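Local coordinates for uncharacterized protein DUF1344 (Bacteroides vulgatus ATCC 8482, PDB 3K6O) that is of unknown function but, as a NigD-like protein with a lipoprotein-type signal, probably is exported, and joins an OB domain to a beta sandwich, at residues A20-Q25 and P31-D36; I91-D96 and E153-N158; F172-Y177 and F203-T208; F122-N125 and Q130-I133. All coordinates share one frame; numbering follows the deposited sequence.

Contact 1 belongs to the N-terminal OB domain, whereas contacts 2, 3 and 4 lie in the C-terminal beta sandwich. Contact 1 stands apart, its nearest atoms about 7 Å from contact 3 and about 15 Å from contacts 2 and 4. Within the sandwich, contacts 2 and 4 have centres about 14 Å apart and touch: Tyr156 OH lies 2.7 Å from Asn125 OD1, a probable hydrogen bond, and Asn157 N probably bonds to Ile133 O. Contacts 2 and 3 meet in the core, where Leu154 packs on Phe172. Tetraethylene glycol, probably from the crystallisation liquor, is bound about 4 Å from the Arg155 side chain (contact 2) and about 5 Å from that of Tyr177 (contact 3).

Contact 1: residues A20-Q25 and P31-D36; sequences ATVEKQ and PYLVLD
Val34 O is gripped by two donors, Thr21 N at 3.0 Å and a water at 2.8 Å. The same water accepts from Thr21 OG1 and donates to Asp36 OD1, so one molecule ties the two strands together at this end; Asp36 is also held through OD2 by a salt bridge to Arg58. Val34 N returns a bond to Thr21 O, and one hydrogen-bonded pair further on Glu23 and Tyr32 bond reciprocally. There Tyr32 N donates to Glu23 O at 3.0 Å.

The Tyr32 ring is folded back over its partner. Its CG sits between the backbone N and the carbonyl carbon (chi1 62°), which lays one ring face over Glu23 O, 3.5 Å from the plane and toward the rim. Glu23 CB makes an off-centre CH-pi contact, 4.2 Å from the ring centroid. Beyond the ring, Tyr32 OH lies 2.9 Å from Gln25 OE1, at most a weak hydrogen bond, while Glu23 CG rests on Val34 CG2 at 3.6 Å. On the other face of the sheet Val22 puts CG1 against Pro31 CB and CG2 against Leu33 CD2.

This antiparallel hairpin of the OB domain is flanked by strand 58-66, whose Ile59 and Tyr63 pack on Ala20 and Leu33, and by strand 40-43, where Lys40 and Trp42 touch Tyr32.

Contact 2: residues I91-D96 and E153-N158; sequences IGLNPD and ELRYNN
Leu93 CD2 lies over one face of the Arg155 guanidinium, 3.2 Å from NH2 and 3.5 Å from CZ, offset toward the rim of the flat group. The two side chains cross at about a right angle, and the methyl group alone carries the apolar side of the contact. Leu93 gets there with CG anti to its backbone N (chi1 166°).

Glu153, two residues before Arg155 on the same face of the strand, fixes the rotation of the guanidinium. Both NE (2.9 Å) and NH2 (2.8 Å) of Arg155 donate to Glu153 OE1, a salt bridge gripped side-on, with Glu153 OE1 within 3° of the guanidinium plane. A bend in the arginine chain at chi2 (-62°) turns the head back toward this partner. Further out, Asn139 ND2 holds Glu153 OE2 and Arg155 NH1 bonds to Gly102 O, so the acid and the base each have a second partner.

Strand 133-139 pairs with both 75-93 and 149-157 in the beta sandwich, and the contact therefore reaches across it, Leu93 also resting on Val137. Helix 98-101 closes over the same group, with Ile101 touching Leu93 and Arg155 and Met98 touching Leu93.

Contact 3: residues F172-Y177 and F203-T208; sequences FKLDDY and FSYPLT
Tyr205 brings its hydroxyl to the backbone carbonyl of Tyr177, the ring meeting that oxygen edge-on rather than with a face. Tyr205 OH donates to Tyr177 O at 2.7 Å, in the carbonyl plane and with a C=O...donor angle of 147°. The oxygen also lies 3.6 Å from Tyr205 CE2, near the ring plane. The tyrosine CG is anti to its own carbonyl carbon (chi1 -70°), and from there the ring extends from its strand end to the 172-177 segment. Leu174 comes from the opposite direction and sets CD1 4.0 Å from Tyr205 OH, an apolar neighbour beside the bond.

In the C-terminal beta sandwich these segments continue two strands, 165-173 and 199-204, that do not pair with each other, and the bond joins the loops at their ends. The accepting carbonyl sits at the end of a tight turn: Tyr177 N bonds to Leu174 O at 2.8 Å, and the backbone angles of Asp175 and Asp176 fit a type II' beta turn. On the other segment, the peptide between Tyr205 and Pro206 is cis. Pro179 and Leu184 pack against the Tyr205 side chain, while the Tyr177 side chain packs on Ala150 and Leu152 of strand 149-157.

Contact 4: residues F122-N125 and Q130-I133; sequences FMLN and QKPI
This is a small van der Waals contact without a hydrogen bond across it, where the end of strand 117-125 is met by the loop that leads into strand 133-139. The proline ring of Pro132 carries much of it. Its CG comes against Asn125 O at 3.1 Å, a close approach, and CD lies 3.4 Å from the same atom, so the oxygen sits against the CG-CD side of the ring. Pro132 CG also rests loosely against Leu124 CB at 4.4 Å and Asn125 CB at 4.3 Å.

Lys131 adds a second touch from the side. Its chain is bent at chi2 (80°) and crosses Leu124 at a slant, ending with NZ 3.9 Å and CE 4.0 Å from Leu124 CD1. The leucine rotamer, with chi1 at 65°, brings CD1 to the lysine end.

In the C-terminal beta sandwich, strand 117-125 pairs with 107-113 and 165-173, whereas 133-139 pairs with 149-157 and 75-93; the two strands do not pair with each other. Residues 126-132 connect them, and the contact lies at both ends of that loop, closing the connection at its base. Tyr156 of strand 149-157 packs on both Leu124 and Pro132 with its side chain.

The Asn125 amide takes no part in the proline contact and is held at both ends, OD1 by Tyr156 OH and ND2 by Gly163 O. On the loop side, Gln130 O bonds to Ser161 OG.

Contact 1: residues A20-Q25 and P31-D36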
# COMPACT_ATOMS: atom_id res chain seq x y z
N ALA A 20 -4.78 -5.42 -5.14
CA ALA A 20 -4.68 -5.44 -6.57
C ALA A 20 -4.70 -4.03 -7.12
O ALA A 20 -5.11 -3.09 -6.47
CB ALA A 20 -5.83 -6.29 -7.18
N THR A 21 -4.23 -3.89 -8.34
CA THR A 21 -4.28 -2.62 -9.02
C THR A 21 -5.11 -2.82 -10.25
O THR A 21 -4.94 -3.78 -10.98
CB THR A 21 -2.86 -2.12 -9.41
OG1 THR A 21 -1.99 -2.16 -8.27
CG2 THR A 21 -2.92 -0.65 -9.92
N VAL A 22 -6.04 -1.92 -10.46
CA VAL A 22 -6.87 -1.91 -11.64
C VAL A 22 -6.03 -1.48 -12.84
O VAL A 22 -5.22 -0.56 -12.76
CB VAL A 22 -8.05 -0.92 -11.45
CG1 VAL A 22 -8.93 -0.85 -12.72
CG2 VAL A 22 -8.88 -1.29 -10.22
N GLU A 23 -6.21 -2.15 -13.97
CA GLU A 23 -5.60 -1.70 -15.19
C GLU A 23 -6.61 -1.84 -16.31
O GLU A 23 -7.62 -2.49 -16.15
CB GLU A 23 -4.31 -2.46 -15.46
CG GLU A 23 -3.25 -2.28 -14.36
CD GLU A 23 -2.69 -0.84 -14.24
OE1 GLU A 23 -2.99 0.05 -15.07
OE2 GLU A 23 -1.94 -0.60 -13.29
N LYS A 24 -6.33 -1.16 -17.41
CA LYS A 24 -7.15 -1.17 -18.61
C LYS A 24 -6.27 -1.13 -19.85
O LYS A 24 -5.22 -0.54 -19.84
CB LYS A 24 -8.10 0.02 -18.66
CG LYS A 24 -9.06 0.08 -17.51
CD LYS A 24 -10.06 1.22 -17.64
CE LYS A 24 -11.23 0.88 -18.46
NZ LYS A 24 -12.21 2.00 -18.44
N GLN A 25 -6.72 -1.79 -20.91
CA GLN A 25 -6.10 -1.64 -22.21
C GLN A 25 -7.21 -1.55 -23.25
O GLN A 25 -8.28 -2.12 -23.05
CB GLN A 25 -5.16 -2.81 -22.53
CG GLN A 25 -3.91 -2.82 -21.67
CD GLN A 25 -3.02 -3.98 -22.01
OE1 GLN A 25 -2.97 -4.98 -21.28
NE2 GLN A 25 -2.37 -3.89 -23.14
N PRO A 31 -12.37 -3.05 -17.14
CA PRO A 31 -11.17 -3.03 -16.33
C PRO A 31 -10.88 -4.43 -15.76
O PRO A 31 -11.80 -5.25 -15.58
CB PRO A 31 -11.50 -2.02 -15.21
CG PRO A 31 -12.93 -2.01 -15.12
CD PRO A 31 -13.51 -2.43 -16.45
N TYR A 32 -9.60 -4.68 -15.53
CA TYR A 32 -9.14 -5.94 -15.00
C TYR A 32 -8.24 -5.64 -13.85
O TYR A 32 -7.92 -4.49 -13.60
CB TYR A 32 -8.46 -6.82 -16.08
CG TYR A 32 -7.21 -6.25 -16.73
CD1 TYR A 32 -5.96 -6.47 -16.19
CD2 TYR A 32 -7.29 -5.52 -17.91
CE1 TYR A 32 -4.80 -5.95 -16.81
CE2 TYR A 32 -6.17 -5.03 -18.52
CZ TYR A 32 -4.93 -5.24 -17.97
OH TYR A 32 -3.82 -4.70 -18.57
N LEU A 33 -7.88 -6.68 -13.11
CA LEU A 33 -7.11 -6.52 -11.89
C LEU A 33 -5.73 -7.15 -12.08
O LEU A 33 -5.61 -8.18 -12.76
CB LEU A 33 -7.83 -7.16 -10.74
CG LEU A 33 -9.22 -6.61 -10.50
CD1 LEU A 33 -9.84 -7.38 -9.36
CD2 LEU A 33 -9.17 -5.10 -10.23
N VAL A 34 -4.71 -6.53 -11.51
CA VAL A 34 -3.36 -7.08 -11.53
C VAL A 34 -2.94 -7.30 -10.09
O VAL A 34 -2.91 -6.36 -9.32
CB VAL A 34 -2.38 -6.13 -12.26
CG1 VAL A 34 -0.92 -6.69 -12.28
CG2 VAL A 34 -2.93 -5.83 -13.69
N LEU A 35 -2.65 -8.54 -9.72
CA LEU A 35 -2.12 -8.84 -8.39
C LEU A 35 -0.68 -8.32 -8.30
O LEU A 35 -0.07 -8.01 -9.33
CB LEU A 35 -2.16 -10.36 -8.12
CG LEU A 35 -3.52 -11.01 -7.94
CD1 LEU A 35 -3.39 -12.56 -7.73
CD2 LEU A 35 -4.25 -10.33 -6.77
N ASP A 36 -0.15 -8.19 -7.10
CA ASP A 36 1.18 -7.60 -6.94
C ASP A 36 2.27 -8.56 -7.49
O ASP A 36 3.35 -8.12 -7.85
CB ASP A 36 1.45 -7.22 -5.47
CG ASP A 36 0.71 -5.95 -5.05
OD1 ASP A 36 0.20 -5.26 -5.96
OD2 ASP A 36 0.63 -5.63 -3.83
O HOH W 1 -0.69 -4.88 -8.39

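Contact 2: residues I91-D96 and E153-N158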
# COMPACT_ATOMS: atom_id res chain seq x y z
N ILE A 91 7.16 12.02 -0.90
CA ILE A 91 7.51 13.43 -0.91
C ILE A 91 8.89 13.67 -0.28
O ILE A 91 9.42 12.84 0.45
CB ILE A 91 6.45 14.29 -0.15
CG1 ILE A 91 6.39 13.90 1.31
CG2 ILE A 91 5.04 14.17 -0.79
CD1 ILE A 91 5.53 14.93 2.20
N GLY A 92 9.42 14.86 -0.51
CA GLY A 92 10.67 15.31 0.08
C GLY A 92 10.42 15.95 1.43
O GLY A 92 9.49 16.73 1.58
N LEU A 93 11.20 15.54 2.43
CA LEU A 93 11.17 16.15 3.74
C LEU A 93 12.37 17.09 3.85
O LEU A 93 13.51 16.65 3.72
CB LEU A 93 11.24 15.05 4.82
CG LEU A 93 11.56 15.51 6.22
CD1 LEU A 93 10.48 16.50 6.72
CD2 LEU A 93 11.76 14.31 7.23
N ASN A 94 12.13 18.37 4.09
CA ASN A 94 13.19 19.37 4.15
C ASN A 94 12.94 20.29 5.35
O ASN A 94 11.93 20.16 5.98
CB ASN A 94 13.25 20.10 2.81
CG ASN A 94 11.96 20.81 2.47
OD1 ASN A 94 11.50 21.67 3.23
ND2 ASN A 94 11.39 20.50 1.33
N PRO A 95 13.87 21.18 5.70
CA PRO A 95 13.66 22.03 6.88
C PRO A 95 12.39 22.88 6.84
O PRO A 95 11.82 23.17 7.89
CB PRO A 95 14.88 22.95 6.86
CG PRO A 95 15.93 22.11 6.28
CD PRO A 95 15.25 21.33 5.18
N ASP A 96 11.94 23.30 5.66
CA ASP A 96 10.75 24.16 5.57
C ASP A 96 9.41 23.45 5.83
O ASP A 96 8.56 24.01 6.53
CB ASP A 96 10.68 24.87 4.23
CG ASP A 96 11.89 25.74 4.01
OD1 ASP A 96 12.15 26.64 4.84
OD2 ASP A 96 12.62 25.43 3.05
N GLU A 153 11.24 7.44 5.35
CA GLU A 153 10.64 7.54 6.67
C GLU A 153 9.16 7.70 6.56
O GLU A 153 8.68 8.41 5.69
CB GLU A 153 11.25 8.69 7.49
CG GLU A 153 12.79 8.79 7.44
CD GLU A 153 13.35 9.89 8.37
OE1 GLU A 153 12.52 10.53 9.07
OE2 GLU A 153 14.59 10.11 8.36
N LEU A 154 8.44 7.03 7.44
CA LEU A 154 7.01 7.23 7.53
C LEU A 154 6.78 8.29 8.61
O LEU A 154 7.30 8.16 9.70
CB LEU A 154 6.27 5.97 7.94
CG LEU A 154 5.76 4.93 6.95
CD1 LEU A 154 5.04 3.87 7.83
CD2 LEU A 154 4.84 5.50 5.87
N ARG A 155 6.00 9.30 8.27
CA ARG A 155 5.75 10.42 9.14
C ARG A 155 4.23 10.55 9.32
O ARG A 155 3.51 10.75 8.33
CB ARG A 155 6.35 11.68 8.52
CG ARG A 155 7.87 11.64 8.36
CD ARG A 155 8.52 11.51 9.74
NE ARG A 155 9.97 11.80 9.77
CZ ARG A 155 10.52 12.93 10.19
NH1 ARG A 155 9.80 13.96 10.63
NH2 ARG A 155 11.83 13.02 10.21
N TYR A 156 3.76 10.45 10.56
CA TYR A 156 2.34 10.61 10.87
C TYR A 156 2.06 11.97 11.51
O TYR A 156 2.82 12.45 12.35
CB TYR A 156 1.87 9.50 11.83
CG TYR A 156 0.41 9.58 12.27
CD1 TYR A 156 -0.61 9.43 11.36
CD2 TYR A 156 0.06 9.82 13.61
CE1 TYR A 156 -1.93 9.46 11.76
CE2 TYR A 156 -1.25 9.88 14.01
CZ TYR A 156 -2.25 9.69 13.07
OH TYR A 156 -3.56 9.75 13.42
N ASN A 157 0.96 12.59 11.09
CA ASN A 157 0.50 13.82 11.71
C ASN A 157 -1.01 13.69 11.91
O ASN A 157 -1.74 13.50 10.95
CB ASN A 157 0.85 15.05 10.88
CG ASN A 157 0.87 16.32 11.70
OD1 ASN A 157 0.28 16.39 12.79
ND2 ASN A 157 1.58 17.33 11.21
N ASN A 158 -1.47 13.77 13.16
CA ASN A 158 -2.92 13.67 13.43
C ASN A 158 -3.65 14.98 13.21
O ASN A 158 -4.89 15.02 13.23
CB ASN A 158 -3.21 13.09 14.81
CG ASN A 158 -2.77 13.97 15.94
OD1 ASN A 158 -2.50 15.16 15.76
ND2 ASN A 158 -2.67 13.38 17.11

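Contact 3: residues F172-Y177 and F203-T208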
# COMPACT_ATOMS: atom_id res chain seq x y z
N PHE A 172 2.00 3.52 -0.99
CA PHE A 172 2.90 4.55 -1.47
C PHE A 172 3.61 4.06 -2.68
O PHE A 172 4.22 3.03 -2.63
CB PHE A 172 3.93 4.85 -0.39
CG PHE A 172 3.31 5.37 0.89
CD1 PHE A 172 2.96 6.70 0.99
CD2 PHE A 172 3.07 4.53 1.97
CE1 PHE A 172 2.40 7.20 2.14
CE2 PHE A 172 2.50 5.02 3.15
CZ PHE A 172 2.16 6.35 3.23
N LYS A 173 3.55 4.78 -3.79
CA LYS A 173 4.33 4.43 -4.95
C LYS A 173 5.81 4.58 -4.69
O LYS A 173 6.28 5.67 -4.33
CB LYS A 173 3.93 5.28 -6.17
CG LYS A 173 2.65 4.82 -6.83
CD LYS A 173 2.40 5.51 -8.20
CE LYS A 173 3.30 4.90 -9.32
NZ LYS A 173 3.19 3.40 -9.35
N LEU A 174 6.56 3.50 -4.91
CA LEU A 174 8.00 3.49 -4.60
C LEU A 174 8.88 4.19 -5.64
O LEU A 174 9.91 4.81 -5.31
CB LEU A 174 8.46 2.07 -4.34
CG LEU A 174 8.08 1.52 -2.94
CD1 LEU A 174 8.37 0.01 -2.82
CD2 LEU A 174 8.79 2.28 -1.80
N ASP A 175 8.44 4.11 -6.89
CA ASP A 175 9.11 4.67 -8.05
C ASP A 175 10.58 4.29 -8.01
O ASP A 175 10.88 3.09 -8.12
CB ASP A 175 8.84 6.17 -8.15
CG ASP A 175 7.38 6.48 -8.44
OD1 ASP A 175 6.78 5.69 -9.13
OD2 ASP A 175 6.83 7.49 -7.95
N ASP A 176 11.50 5.26 -7.81
CA ASP A 176 12.90 4.91 -7.97
C ASP A 176 13.37 4.09 -6.76
O ASP A 176 14.43 3.56 -6.83
CB ASP A 176 13.83 6.12 -8.12
CG ASP A 176 13.57 6.96 -9.35
OD1 ASP A 176 12.63 6.77 -10.14
OD2 ASP A 176 14.42 7.83 -9.55
N TYR A 177 12.60 4.03 -5.68
CA TYR A 177 12.97 3.27 -4.47
C TYR A 177 12.45 1.80 -4.48
O TYR A 177 12.59 1.09 -3.49
CB TYR A 177 12.50 4.02 -3.24
CG TYR A 177 13.14 5.37 -3.13
CD1 TYR A 177 14.40 5.50 -2.63
CD2 TYR A 177 12.49 6.52 -3.59
CE1 TYR A 177 15.04 6.74 -2.57
CE2 TYR A 177 13.09 7.75 -3.55
CZ TYR A 177 14.35 7.86 -3.03
OH TYR A 177 14.94 9.05 -2.99
N PHE A 203 13.56 -4.29 4.70
CA PHE A 203 13.14 -5.30 3.72
C PHE A 203 14.22 -5.44 2.66
O PHE A 203 14.53 -4.48 1.95
CB PHE A 203 11.85 -4.87 3.04
CG PHE A 203 10.73 -4.57 3.99
CD1 PHE A 203 9.94 -5.59 4.51
CD2 PHE A 203 10.47 -3.26 4.39
CE1 PHE A 203 8.88 -5.32 5.40
CE2 PHE A 203 9.41 -2.97 5.28
CZ PHE A 203 8.63 -4.00 5.78
N SER A 204 14.76 -6.65 2.49
CA SER A 204 15.76 -6.86 1.45
C SER A 204 15.10 -7.03 0.10
O SER A 204 13.94 -7.44 0.01
CB SER A 204 16.62 -8.09 1.77
OG SER A 204 15.82 -9.25 1.78
N TYR A 205 15.83 -6.65 -0.95
CA TYR A 205 15.42 -6.88 -2.34
C TYR A 205 16.35 -7.97 -2.84
O TYR A 205 17.52 -7.98 -2.45
CB TYR A 205 15.63 -5.62 -3.17
CG TYR A 205 14.70 -4.49 -2.88
CD1 TYR A 205 13.55 -4.66 -2.13
CD2 TYR A 205 14.94 -3.24 -3.42
CE1 TYR A 205 12.68 -3.60 -1.91
CE2 TYR A 205 14.08 -2.18 -3.21
CZ TYR A 205 12.95 -2.36 -2.47
OH TYR A 205 12.07 -1.32 -2.32
N PRO A 206 15.86 -8.88 -3.72
CA PRO A 206 14.52 -8.94 -4.32
C PRO A 206 13.45 -9.45 -3.35
O PRO A 206 13.77 -10.09 -2.33
CB PRO A 206 14.70 -9.94 -5.46
CG PRO A 206 15.78 -10.84 -4.96
CD PRO A 206 16.73 -9.97 -4.20
N LEU A 207 12.20 -9.16 -3.68
CA LEU A 207 11.07 -9.68 -2.93
C LEU A 207 10.70 -11.07 -3.48
O LEU A 207 10.46 -11.21 -4.69
CB LEU A 207 9.89 -8.74 -3.08
CG LEU A 207 10.24 -7.27 -2.71
CD1 LEU A 207 9.05 -6.33 -2.97
CD2 LEU A 207 10.74 -7.18 -1.29
N THR A 208 10.64 -12.05 -2.58
CA THR A 208 10.23 -13.42 -2.91
C THR A 208 8.73 -13.67 -2.71
O THR A 208 8.22 -14.71 -3.15
CB THR A 208 10.93 -14.41 -2.00
OG1 THR A 208 10.53 -14.15 -0.65
CG2 THR A 208 12.45 -14.27 -2.09

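Contact 4: residues F122-N125 and Q130-I133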
# COMPACT_ATOMS: atom_id res chain seq x y z
N PHE A 122 -2.64 0.57 9.09
CA PHE A 122 -2.32 1.31 10.30
C PHE A 122 -3.55 1.90 10.95
O PHE A 122 -4.65 1.88 10.38
CB PHE A 122 -1.31 2.41 10.02
CG PHE A 122 -1.85 3.58 9.22
CD1 PHE A 122 -2.14 3.46 7.87
CD2 PHE A 122 -2.03 4.83 9.81
CE1 PHE A 122 -2.62 4.53 7.13
CE2 PHE A 122 -2.50 5.92 9.06
CZ PHE A 122 -2.79 5.76 7.71
N MSE A 123 -3.38 2.40 12.17
CA MSE A 123 -4.46 3.03 12.90
C MSE A 123 -4.28 4.54 12.80
O MSE A 123 -3.17 5.04 12.94
CB MSE A 123 -4.44 2.61 14.37
CG MSE A 123 -4.53 1.09 14.64
SE MSE A 123 -6.09 0.22 13.84
CE MSE A 123 -7.45 0.78 15.04
N LEU A 124 -5.36 5.25 12.54
CA LEU A 124 -5.36 6.70 12.52
C LEU A 124 -6.51 7.26 13.33
O LEU A 124 -7.57 6.64 13.46
CB LEU A 124 -5.43 7.24 11.08
CG LEU A 124 -6.69 6.97 10.26
CD1 LEU A 124 -6.69 7.85 9.00
CD2 LEU A 124 -6.74 5.53 9.86
N ASN A 125 -6.30 8.44 13.89
CA ASN A 125 -7.32 9.06 14.70
C ASN A 125 -8.50 9.46 13.81
O ASN A 125 -8.31 10.00 12.73
CB ASN A 125 -6.73 10.26 15.43
CG ASN A 125 -5.62 9.87 16.38
OD1 ASN A 125 -4.44 9.77 15.97
ND2 ASN A 125 -5.97 9.65 17.66
N GLN A 130 -10.08 17.68 11.48
CA GLN A 130 -8.99 17.44 10.52
C GLN A 130 -8.71 15.96 10.27
O GLN A 130 -8.64 15.16 11.20
CB GLN A 130 -7.71 18.14 11.00
CG GLN A 130 -7.70 19.64 10.71
CD GLN A 130 -7.68 19.90 9.22
OE1 GLN A 130 -8.73 20.14 8.60
NE2 GLN A 130 -6.49 19.81 8.62
N LYS A 131 -8.56 15.59 9.01
CA LYS A 131 -8.26 14.20 8.63
C LYS A 131 -6.73 13.95 8.68
O LYS A 131 -5.98 14.60 7.94
CB LYS A 131 -8.86 13.90 7.25
CG LYS A 131 -8.25 12.74 6.48
CD LYS A 131 -8.74 11.34 6.90
CE LYS A 131 -7.95 10.25 6.10
NZ LYS A 131 -8.70 8.98 5.84
N PRO A 132 -6.26 13.00 9.54
CA PRO A 132 -4.81 12.78 9.67
C PRO A 132 -4.07 12.41 8.39
O PRO A 132 -4.65 11.82 7.47
CB PRO A 132 -4.71 11.60 10.66
CG PRO A 132 -5.97 11.59 11.38
CD PRO A 132 -7.01 12.04 10.37
N ILE A 133 -2.76 12.71 8.39
CA ILE A 133 -1.85 12.41 7.27
C ILE A 133 -0.77 11.40 7.67
O ILE A 133 -0.16 11.50 8.75
CB ILE A 133 -1.16 13.72 6.71
CG1 ILE A 133 -0.36 14.48 7.79
CG2 ILE A 133 -2.19 14.67 6.15
CD1 ILE A 133 0.43 15.70 7.23